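Local coordinates for protein phiAB6 tailspike (Unidentified phage, PDB 5JS4) that fragments the exopolysaccharide of Acinetobacter baumannii, serving the phage as a trimeric tailspike built around a beta-helix, at residues V562-V570 with Y580-K588; I649-L660 with P708-S719. All blocks are in the same frame, centred on the assembly; numbering follows the deposited sequence.

After a small N-terminal part, the modelled chain builds the parallel beta-helix and then, toward its C-terminal end, antiparallel sheet. Contact 1 comes first: 562-570 and 580-588 are the arms of a hairpin, with nine residues between them, four of them still strand. Contact 2 follows in series, bringing the chain end 708-719 back to 649-660 across 47 intervening residues; the two loops neither nest nor cross. Both contacts belong to one six-stranded antiparallel sheet and hold its opposite ends, strands 566-573 and 579-586 at one and 708-715 and 654-661 at the other, with 591-597 and 602-615 between. Their centres lie 24 Å apart, and both touch the third subunit.

Contact 1: residues V562-V570 with Y580-K588; sequences VTPLVKRRV and YLASDTYTK
Arg569 and Ala582 form the hydrogen-bonded pair between two antiparallel strands, 566-570 and 580-586, whose axes approach to 4.1 Å at 148°. Arg569 N donates to Ala582 O and Ala582 N to Arg569 O, while Arg568-Ser583 and Val570-Leu581 are the non-hydrogen-bonded pairs beside them. Two residues along, Asp584 N reaches Lys567 O at 2.9 Å, but the return bond uses a side chain: Lys567 N donates to Asp584 OD1 at 2.8 Å, almost straight at 169° and from above the carboxylate plane. Asp584 can do this because its CG sits between its own backbone N and carbonyl carbon (chi1 85°), turning the short acid across to the other strand. OD2 forms salt bridges with Arg591 of its own chain and with Arg569 of the third subunit, a demand that suits a carboxylate.

Toward Leu565, ahead of the first strand, the two backbones separate and two waters bridge them. One accepts from Leu565 N and lies 2.8 Å from Tyr586 O; the other donates to Leu565 O and accepts from Tyr586 N. Pro564, with no N-H to offer, lays its CB 3.5 Å from Tyr586 O.

On the face shared by Arg568, Val570, Leu581 and Ser583, the arginine methylenes pass the small Ser583, with Arg568 CG 3.6 Å from Ser583 OG. The chain then bends at chi3, and Leu581 CD2 lies over one face of the guanidinium, whose NH2 bridges to Asp553 of the second subunit. The branched Leu581 also spreads CD1 against Val570 CB at 3.9 Å.

The whole is a beta hairpin whose outer strand pairs in parallel with a strand of the second subunit, carrying the sheet across the trimer interface; Tyr580, with Tyr596 and His598, lines a pocket occupied by malonic acid.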
# COMPACT_ATOMS: atom_id res chain seq x y z
N VAL A 562 -23.46 22.35 13.10
CA VAL A 562 -23.51 22.64 14.54
C VAL A 562 -24.65 21.93 15.26
O VAL A 562 -25.09 22.34 16.33
CB VAL A 562 -23.58 24.17 14.81
CG1 VAL A 562 -22.27 24.83 14.41
CG2 VAL A 562 -24.76 24.81 14.09
N THR A 563 -25.13 20.84 14.67
CA THR A 563 -26.10 19.98 15.34
C THR A 563 -25.38 19.14 16.38
O THR A 563 -24.16 18.98 16.32
CB THR A 563 -26.78 19.02 14.35
OG1 THR A 563 -25.78 18.23 13.70
CG2 THR A 563 -27.57 19.79 13.30
N PRO A 564 -26.13 18.59 17.35
CA PRO A 564 -25.52 17.58 18.21
C PRO A 564 -25.29 16.28 17.45
O PRO A 564 -25.75 16.13 16.32
CB PRO A 564 -26.56 17.38 19.31
CG PRO A 564 -27.86 17.74 18.68
CD PRO A 564 -27.54 18.85 17.71
N LEU A 565 -24.55 15.37 18.07
CA LEU A 565 -24.40 14.01 17.57
C LEU A 565 -25.36 13.10 18.31
O LEU A 565 -25.79 13.41 19.41
CB LEU A 565 -22.99 13.48 17.80
CG LEU A 565 -21.80 14.25 17.26
CD1 LEU A 565 -20.52 13.48 17.55
CD2 LEU A 565 -21.95 14.49 15.77
N VAL A 566 -25.66 11.96 17.70
CA VAL A 566 -26.34 10.88 18.39
C VAL A 566 -25.44 9.66 18.30
O VAL A 566 -24.98 9.30 17.22
CB VAL A 566 -27.71 10.57 17.76
CG1 VAL A 566 -28.31 9.31 18.36
CG2 VAL A 566 -28.65 11.75 17.96
N LYS A 567 -25.17 9.05 19.45
CA LYS A 567 -24.44 7.79 19.47
C LYS A 567 -25.43 6.66 19.64
O LYS A 567 -26.37 6.76 20.45
CB LYS A 567 -23.40 7.80 20.58
CG LYS A 567 -22.29 8.81 20.32
CD LYS A 567 -21.11 8.63 21.25
CE LYS A 567 -20.29 7.40 20.90
NZ LYS A 567 -19.08 7.29 21.76
N ARG A 568 -25.25 5.61 18.86
CA ARG A 568 -26.08 4.42 18.96
C ARG A 568 -25.22 3.27 19.45
O ARG A 568 -24.07 3.12 19.04
CB ARG A 568 -26.71 4.07 17.61
CG ARG A 568 -27.52 5.21 17.00
CD ARG A 568 -28.51 4.68 15.98
NE ARG A 568 -27.85 3.93 14.92
CZ ARG A 568 -28.46 3.11 14.07
NH1 ARG A 568 -29.78 2.93 14.13
NH2 ARG A 568 -27.76 2.47 13.14
N ARG A 569 -25.77 2.47 20.35
CA ARG A 569 -25.02 1.40 20.98
C ARG A 569 -25.91 0.19 21.17
O ARG A 569 -27.04 0.31 21.61
CB ARG A 569 -24.49 1.88 22.33
CG ARG A 569 -23.71 0.84 23.11
CD ARG A 569 -22.86 1.50 24.18
NE ARG A 569 -22.54 0.59 25.27
CZ ARG A 569 -21.82 0.91 26.34
NH1 ARG A 569 -21.31 2.13 26.46
NH2 ARG A 569 -21.60 0.00 27.28
N VAL A 570 -25.38 -0.99 20.82
CA VAL A 570 -26.13 -2.23 21.01
C VAL A 570 -26.33 -2.48 22.51
O VAL A 570 -25.37 -2.42 23.28
CB VAL A 570 -25.47 -3.44 20.32
CG1 VAL A 570 -24.10 -3.76 20.91
CG2 VAL A 570 -26.38 -4.66 20.38
N TYR A 580 -30.64 -4.65 18.90
CA TYR A 580 -31.26 -3.35 19.14
C TYR A 580 -30.19 -2.35 19.53
O TYR A 580 -29.53 -2.50 20.56
CB TYR A 580 -32.33 -3.42 20.25
CG TYR A 580 -32.90 -2.04 20.51
CD1 TYR A 580 -33.71 -1.42 19.57
CD2 TYR A 580 -32.60 -1.35 21.68
CE1 TYR A 580 -34.21 -0.15 19.79
CE2 TYR A 580 -33.10 -0.08 21.91
CZ TYR A 580 -33.91 0.52 20.97
OH TYR A 580 -34.40 1.78 21.19
N LEU A 581 -30.02 -1.33 18.68
CA LEU A 581 -29.09 -0.23 18.95
C LEU A 581 -29.88 0.94 19.52
O LEU A 581 -30.79 1.46 18.87
CB LEU A 581 -28.35 0.18 17.68
CG LEU A 581 -27.08 -0.63 17.35
CD1 LEU A 581 -27.37 -2.11 17.13
CD2 LEU A 581 -26.37 -0.05 16.14
N ALA A 582 -29.55 1.33 20.75
CA ALA A 582 -30.21 2.43 21.44
C ALA A 582 -29.48 3.73 21.16
O ALA A 582 -28.27 3.73 20.98
CB ALA A 582 -30.25 2.16 22.93
N SER A 583 -30.23 4.83 21.16
CA SER A 583 -29.69 6.15 20.84
C SER A 583 -29.56 7.01 22.08
O SER A 583 -30.46 7.03 22.92
CB SER A 583 -30.59 6.86 19.83
OG SER A 583 -30.55 6.21 18.57
N ASP A 584 -28.45 7.74 22.19
CA ASP A 584 -28.28 8.68 23.29
C ASP A 584 -28.69 10.10 22.86
O ASP A 584 -29.10 10.34 21.72
CB ASP A 584 -26.86 8.60 23.89
CG ASP A 584 -25.82 9.43 23.15
OD1 ASP A 584 -26.04 9.89 22.01
OD2 ASP A 584 -24.73 9.64 23.75
N THR A 585 -28.61 11.01 23.83
CA THR A 585 -28.88 12.43 23.62
C THR A 585 -27.82 13.21 24.38
O THR A 585 -27.55 12.95 25.54
CB THR A 585 -30.27 12.82 24.18
OG1 THR A 585 -31.28 12.01 23.56
CG2 THR A 585 -30.57 14.29 23.92
N TYR A 586 -27.20 14.18 23.70
CA TYR A 586 -26.26 15.08 24.34
C TYR A 586 -26.36 16.41 23.61
O TYR A 586 -25.67 16.65 22.62
CB TYR A 586 -24.85 14.50 24.30
CG TYR A 586 -23.79 15.20 25.16
CD1 TYR A 586 -24.03 16.41 25.82
CD2 TYR A 586 -22.53 14.63 25.29
CE1 TYR A 586 -23.04 17.02 26.58
CE2 TYR A 586 -21.54 15.24 26.04
CZ TYR A 586 -21.80 16.43 26.69
OH TYR A 586 -20.79 17.01 27.43
N THR A 587 -27.25 17.25 24.11
CA THR A 587 -27.43 18.60 23.59
C THR A 587 -26.96 19.57 24.66
O THR A 587 -26.50 19.17 25.73
CB THR A 587 -28.91 18.88 23.28
OG1 THR A 587 -29.65 19.00 24.50
CG2 THR A 587 -29.51 17.79 22.40
N LYS A 588 -27.09 20.86 24.39
CA LYS A 588 -26.79 21.86 25.40
C LYS A 588 -27.68 21.75 26.64
O LYS A 588 -27.30 22.20 27.71
CB LYS A 588 -26.91 23.26 24.82
CG LYS A 588 -25.69 23.69 24.04
CD LYS A 588 -25.87 25.12 23.58
CE LYS A 588 -24.57 25.72 23.10
NZ LYS A 588 -24.88 27.05 22.50
O HOH W 1 -23.80 15.66 20.82
O HOH W 2 -27.85 14.47 20.96

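Contact 2: residues I649-L660 with P708-S719; sequences ITNGHIVVGSPL and PHRFTVAFTATS
The His653 imidazole has the C-terminal carboxylate of Ser719 at its edge: NE2 donates to Ser719 O at 2.9 Å, the oxygen lying 17° out of the ring plane. Tyr607 meets the same ring edge-to-face and also bonds Ser719 O, while His653 ND1 turns to Thr613 of the second subunit. The Phe715 ring is approached obliquely by Ile649 CD1, 3.9 Å from CE2, and makes edge-to-face contacts with Trp627 and Phe694. Phe715 ends strand 710-715, His653 directly precedes strand 654-656, and Ile649 reaches in from the short strand 649-650. The two longer strands are antiparallel, at one end of a six-stranded sheet; the register shifts by one between Val656 and Leu660, with a classic beta bulge at His709-Arg710 opposite Leu660.

Thr716 continues the pairing beyond the strand. With its hydroxyl between backbone N and carbonyl carbon (chi1 66°), OG1 accepts from His653 N at 2.9 Å and donates a hydrogen bond to Thr718 O at 2.7 Å, a double role that a hydroxyl can fill. Farther on, Thr650 N donates to Ala717 O at 2.8 Å.

In the middle, Val655 and Ala714 are the hydrogen-bonded pair. Beta-branched Val656 and Val713 fill the opposite face from them. At Gly657 a side chain would point toward 708-719 and run into Thr712 O, the oxygen that accepts from Gly657 N at 2.7 Å, so glycine fits the place.

Leu660 and Arg710 lie side by side, the methyl CD1 3.6 Å from the arginine CD. Arg710 NH1 forms a salt bridge with Asp615 of its own chain, and NH2 donates hydrogen bonds to Gly652 O and Asn651 OD1 of the third subunit. At the bulge, Leu660 O accepts from both His709 N and Arg710 N.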
# COMPACT_ATOMS: atom_id res chain seq x y z
N ILE A 649 -37.17 25.06 30.05
CA ILE A 649 -37.47 23.71 30.49
C ILE A 649 -38.78 23.29 29.83
O ILE A 649 -39.77 24.03 29.88
CB ILE A 649 -37.65 23.67 32.02
CG1 ILE A 649 -36.32 24.00 32.72
CG2 ILE A 649 -38.19 22.32 32.48
CD1 ILE A 649 -36.49 24.45 34.15
N THR A 650 -38.79 22.11 29.22
CA THR A 650 -40.00 21.59 28.60
C THR A 650 -40.33 20.24 29.22
O THR A 650 -39.62 19.26 29.00
CB THR A 650 -39.85 21.47 27.08
OG1 THR A 650 -39.47 22.74 26.54
CG2 THR A 650 -41.15 21.01 26.43
N ASN A 651 -41.38 20.20 30.03
CA ASN A 651 -41.89 18.96 30.60
C ASN A 651 -40.81 18.19 31.35
O ASN A 651 -40.68 16.97 31.19
CB ASN A 651 -42.50 18.09 29.49
CG ASN A 651 -43.39 16.99 30.03
OD1 ASN A 651 -43.91 17.08 31.14
ND2 ASN A 651 -43.60 15.96 29.22
N GLY A 652 -40.05 18.91 32.16
CA GLY A 652 -38.88 18.35 32.83
C GLY A 652 -39.18 17.58 34.10
O GLY A 652 -40.28 17.63 34.65
N HIS A 653 -38.16 16.86 34.57
CA HIS A 653 -38.22 16.13 35.83
C HIS A 653 -37.54 16.97 36.91
O HIS A 653 -36.55 17.63 36.63
CB HIS A 653 -37.48 14.80 35.67
CG HIS A 653 -37.99 13.95 34.54
ND1 HIS A 653 -39.19 13.28 34.60
CD2 HIS A 653 -37.44 13.64 33.35
CE1 HIS A 653 -39.37 12.61 33.48
NE2 HIS A 653 -38.32 12.81 32.70
N ILE A 654 -38.09 16.97 38.12
CA ILE A 654 -37.56 17.80 39.20
C ILE A 654 -37.42 17.01 40.49
O ILE A 654 -38.38 16.41 40.97
CB ILE A 654 -38.43 19.05 39.47
CG1 ILE A 654 -38.52 19.90 38.21
CG2 ILE A 654 -37.85 19.85 40.64
CD1 ILE A 654 -39.51 21.05 38.31
N VAL A 655 -36.22 17.04 41.05
CA VAL A 655 -35.93 16.44 42.33
C VAL A 655 -35.27 17.50 43.20
O VAL A 655 -34.31 18.14 42.77
CB VAL A 655 -34.99 15.23 42.17
CG1 VAL A 655 -34.58 14.68 43.52
CG2 VAL A 655 -35.67 14.15 41.32
N VAL A 656 -35.78 17.70 44.40
CA VAL A 656 -35.13 18.58 45.36
C VAL A 656 -34.37 17.72 46.36
O VAL A 656 -34.85 16.67 46.81
CB VAL A 656 -36.14 19.52 46.05
CG1 VAL A 656 -35.51 20.28 47.20
CG2 VAL A 656 -36.69 20.50 45.03
N GLY A 657 -33.17 18.16 46.69
CA GLY A 657 -32.27 17.44 47.56
C GLY A 657 -32.46 17.77 49.03
O GLY A 657 -33.51 18.23 49.46
N SER A 658 -31.40 17.53 49.79
CA SER A 658 -31.44 17.48 51.24
C SER A 658 -31.04 18.82 51.86
O SER A 658 -30.05 19.39 51.44
CB SER A 658 -30.43 16.43 51.67
OG SER A 658 -30.64 15.24 50.94
N PRO A 659 -31.80 19.31 52.85
CA PRO A 659 -31.43 20.61 53.42
C PRO A 659 -30.43 20.51 54.57
O PRO A 659 -30.55 19.64 55.44
CB PRO A 659 -32.77 21.14 53.95
CG PRO A 659 -33.49 19.91 54.37
CD PRO A 659 -33.10 18.84 53.38
N LEU A 660 -29.46 21.41 54.55
CA LEU A 660 -28.59 21.68 55.69
C LEU A 660 -29.17 22.90 56.38
O LEU A 660 -29.16 24.00 55.80
CB LEU A 660 -27.17 21.97 55.20
CG LEU A 660 -26.39 20.77 54.66
CD1 LEU A 660 -25.31 21.17 53.68
CD2 LEU A 660 -25.79 19.96 55.80
N PRO A 708 -33.26 27.01 54.70
CA PRO A 708 -32.05 26.21 54.81
C PRO A 708 -30.81 27.06 54.56
O PRO A 708 -30.89 28.10 53.90
CB PRO A 708 -32.20 25.17 53.69
CG PRO A 708 -33.66 25.15 53.36
CD PRO A 708 -34.13 26.55 53.60
N HIS A 709 -29.68 26.63 55.11
CA HIS A 709 -28.40 27.26 54.80
C HIS A 709 -27.92 26.83 53.42
O HIS A 709 -27.35 27.62 52.67
CB HIS A 709 -27.37 26.86 55.85
CG HIS A 709 -26.20 27.78 55.91
ND1 HIS A 709 -25.16 27.73 55.00
CD2 HIS A 709 -25.90 28.77 56.77
CE1 HIS A 709 -24.27 28.66 55.31
NE2 HIS A 709 -24.70 29.30 56.38
N ARG A 710 -28.17 25.57 53.08
CA ARG A 710 -27.68 24.98 51.84
C ARG A 710 -28.60 23.85 51.43
O ARG A 710 -29.07 23.09 52.28
CB ARG A 710 -26.24 24.48 52.03
CG ARG A 710 -25.65 23.69 50.87
CD ARG A 710 -24.18 23.37 51.11
NE ARG A 710 -23.61 22.53 50.07
CZ ARG A 710 -22.61 22.86 49.25
NH1 ARG A 710 -22.01 24.04 49.31
NH2 ARG A 710 -22.19 21.98 48.34
N PHE A 711 -28.89 23.76 50.14
CA PHE A 711 -29.63 22.63 49.60
C PHE A 711 -29.38 22.47 48.10
O PHE A 711 -29.01 23.42 47.41
CB PHE A 711 -31.14 22.75 49.88
CG PHE A 711 -31.82 23.87 49.13
CD1 PHE A 711 -31.87 25.15 49.67
CD2 PHE A 711 -32.44 23.64 47.90
CE1 PHE A 711 -32.50 26.18 48.99
CE2 PHE A 711 -33.07 24.67 47.22
CZ PHE A 711 -33.10 25.94 47.77
N THR A 712 -29.59 21.25 47.63
CA THR A 712 -29.37 20.86 46.25
C THR A 712 -30.71 20.71 45.53
O THR A 712 -31.71 20.35 46.15
CB THR A 712 -28.64 19.51 46.22
OG1 THR A 712 -27.34 19.66 46.81
CG2 THR A 712 -28.49 18.95 44.81
N VAL A 713 -30.71 21.00 44.24
CA VAL A 713 -31.78 20.57 43.34
C VAL A 713 -31.19 19.82 42.16
O VAL A 713 -30.04 20.04 41.77
CB VAL A 713 -32.65 21.76 42.84
CG1 VAL A 713 -33.16 22.58 44.01
CG2 VAL A 713 -31.90 22.63 41.85
N ALA A 714 -31.98 18.92 41.59
CA ALA A 714 -31.62 18.22 40.37
C ALA A 714 -32.81 18.31 39.44
O ALA A 714 -33.94 18.07 39.86
CB ALA A 714 -31.27 16.77 40.65
N PHE A 715 -32.57 18.67 38.19
CA PHE A 715 -33.67 18.78 37.23
C PHE A 715 -33.20 18.55 35.81
O PHE A 715 -32.00 18.61 35.50
CB PHE A 715 -34.38 20.14 37.37
CG PHE A 715 -33.54 21.33 36.97
CD1 PHE A 715 -32.57 21.84 37.82
CD2 PHE A 715 -33.76 21.98 35.75
CE1 PHE A 715 -31.81 22.94 37.47
CE2 PHE A 715 -33.01 23.09 35.39
CZ PHE A 715 -32.03 23.57 36.25
N THR A 716 -34.17 18.25 34.94
CA THR A 716 -33.91 18.08 33.52
C THR A 716 -34.69 19.14 32.74
O THR A 716 -35.73 19.61 33.19
CB THR A 716 -34.30 16.69 33.01
OG1 THR A 716 -35.72 16.50 33.11
CG2 THR A 716 -33.59 15.61 33.81
N ALA A 717 -34.16 19.50 31.58
CA ALA A 717 -34.79 20.51 30.72
C ALA A 717 -35.71 19.88 29.68
O ALA A 717 -36.40 20.60 28.96
CB ALA A 717 -33.73 21.37 30.05
N THR A 718 -35.71 18.56 29.60
CA THR A 718 -36.68 17.83 28.78
C THR A 718 -37.19 16.63 29.55
O THR A 718 -36.63 16.25 30.58
CB THR A 718 -36.08 17.31 27.45
OG1 THR A 718 -35.21 16.19 27.71
CG2 THR A 718 -35.32 18.40 26.72
N SER A 719 -38.26 16.03 29.04
CA SER A 719 -38.78 14.79 29.60
C SER A 719 -37.85 13.63 29.28
O SER A 719 -38.07 12.54 29.80
CB SER A 719 -40.17 14.50 29.06
OG SER A 719 -40.12 14.22 27.67
OXT SER A 719 -36.90 13.74 28.49
O HOH W 3 -39.60 17.48 26.82
O HOH W 4 -42.21 16.16 26.54
O HOH W 5 -37.41 20.37 35.28